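PDB 5LNX: acyl-CoA dehydrogenase from Bacillus subtilis, which catalyses the FAD-dependent oxidation of saturated acyl-CoA thioesters to 2,3-dehydroacyl-CoA, passing the electrons to an acceptor. Local coordinates for residues A248-A252 with A321-A325. Sequence-based numbering, arbitrary orientation.
Sequences ALGIA and ASDAA
Alanine methyls of A248, A252, A321 and A325 mesh at a close helix-helix crossing inside the C-terminal domain, where helix 229-265 runs beside helix 311-326 in the same direction. The short segments pass with their axes 8.3 Å apart and inclined by 24°, a separation that small side chains permit. A248 does most of the work from its side: its CB points at the opposing backbone and sits over the A321–S322 peptide, 3.4 Å from A321 C, with A321 CB alongside at 3.6 Å. One turn further on the roles reverse. A325 sends its CB into the first helix, toward A248 O at 3.2 Å, while that oxygen accepts the helical hydrogen bond from A252 N. The same A325 CB has A252 CB on one flank, at 4.2 Å, and the CG2 branch of I251 on another, also at 4.2 Å. With chi1 at -75°, I251 meets this methyl through CG2, while its CG1–CD1 arm lies farther off.

What joins the helices is therefore apolar contact, and the S322 hydroxyl lies off it, satisfied by other parts of the chain. S322 directs its CB away from the first helix, and with chi1 at 60° its OG turns back to K318 O within its own helix and also bonds N364 ND2. On the outer side of helix 311-326, D323 OD2 forms a salt bridge with R368 NH2. L249 turns from the interface and packs on A293 and Y298 of helix 277-305, a second neighbour of helix 229-265. The I251 side chain lies about 11 Å from a bound FAD. Small alanine side chains between near-parallel helices, in a largely buried contact, belong here to the C-terminal helical bundle of the acyl-CoA dehydrogenase fold.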
loop_
_atom_site.group_PDB
_atom_site.type_symbol
_atom_site.label_atom_id
_atom_site.label_comp_id
_atom_site.label_asym_id
_atom_site.label_seq_id
_atom_site.Cartn_x
_atom_site.Cartn_y
_atom_site.Cartn_z
ATOM N N ALA D 248 -14.291 3.738 -13.840
ATOM C CA ALA D 248 -13.362 3.939 -12.705
ATOM C C ALA D 248 -12.398 5.113 -12.936
ATOM O O ALA D 248 -11.968 5.776 -11.996
ATOM C CB ALA D 248 -12.556 2.679 -12.463
ATOM N N LEU D 249 -12.043 5.303 -14.203
ATOM C CA LEU D 249 -11.144 6.347 -14.645
ATOM C C LEU D 249 -11.810 7.714 -14.435
ATOM O O LEU D 249 -11.305 8.573 -13.700
ATOM C CB LEU D 249 -10.801 6.136 -16.127
ATOM C CG LEU D 249 -9.838 7.137 -16.784
ATOM C CD1 LEU D 249 -8.509 7.222 -16.036
ATOM C CD2 LEU D 249 -9.602 6.767 -18.240
ATOM N N GLY D 250 -12.984 7.869 -15.045
ATOM C CA GLY D 250 -13.823 9.065 -14.881
ATOM C C GLY D 250 -14.039 9.394 -13.415
ATOM O O GLY D 250 -13.848 10.528 -12.980
ATOM N N ILE D 251 -14.447 8.397 -12.637
ATOM C CA ILE D 251 -14.586 8.602 -11.182
ATOM C C ILE D 251 -13.310 9.249 -10.621
ATOM O O ILE D 251 -13.374 10.188 -9.852
ATOM C CB ILE D 251 -14.850 7.294 -10.433
ATOM C CG1 ILE D 251 -16.283 6.837 -10.653
ATOM C CG2 ILE D 251 -14.625 7.482 -8.941
ATOM C CD1 ILE D 251 -16.533 5.387 -10.272
ATOM N N ALA D 252 -12.159 8.691 -10.996
ATOM C CA ALA D 252 -10.881 9.053 -10.377
ATOM C C ALA D 252 -10.460 10.475 -10.777
ATOM O O ALA D 252 -9.850 11.203 -9.995
ATOM C CB ALA D 252 -9.807 8.074 -10.778
ATOM N N ALA D 321 -7.682 0.659 -12.686
ATOM C CA ALA D 321 -8.538 1.848 -12.601
ATOM C C ALA D 321 -9.451 1.781 -11.383
ATOM O O ALA D 321 -9.535 2.736 -10.607
ATOM C CB ALA D 321 -9.347 2.004 -13.876
ATOM N N SER D 322 -10.063 0.622 -11.171
ATOM C CA SER D 322 -10.986 0.425 -10.040
ATOM C C SER D 322 -10.293 0.696 -8.706
ATOM O O SER D 322 -10.763 1.485 -7.901
ATOM C CB SER D 322 -11.615 -0.989 -10.060
ATOM O OG SER D 322 -10.655 -2.036 -9.979
ATOM N N ASP D 323 -9.191 0.017 -8.467
ATOM C CA ASP D 323 -8.436 0.172 -7.216
ATOM C C ASP D 323 -7.927 1.595 -7.050
ATOM O O ASP D 323 -7.913 2.140 -5.962
ATOM C CB ASP D 323 -7.231 -0.788 -7.180
ATOM C CG ASP D 323 -7.642 -2.234 -6.966
ATOM O OD1 ASP D 323 -8.844 -2.483 -6.774
ATOM O OD2 ASP D 323 -6.756 -3.110 -6.956
ATOM N N ALA D 324 -7.439 2.145 -8.147
ATOM C CA ALA D 324 -6.924 3.519 -8.183
ATOM C C ALA D 324 -8.015 4.501 -7.804
ATOM O O ALA D 324 -7.778 5.509 -7.143
ATOM C CB ALA D 324 -6.360 3.848 -9.572
ATOM N N ALA D 325 -9.214 4.199 -8.259
ATOM C CA ALA D 325 -10.364 5.085 -8.083
ATOM C C ALA D 325 -10.821 5.098 -6.634
ATOM O O ALA D 325 -11.059 6.152 -6.046
ATOM C CB ALA D 325 -11.495 4.642 -9.000
#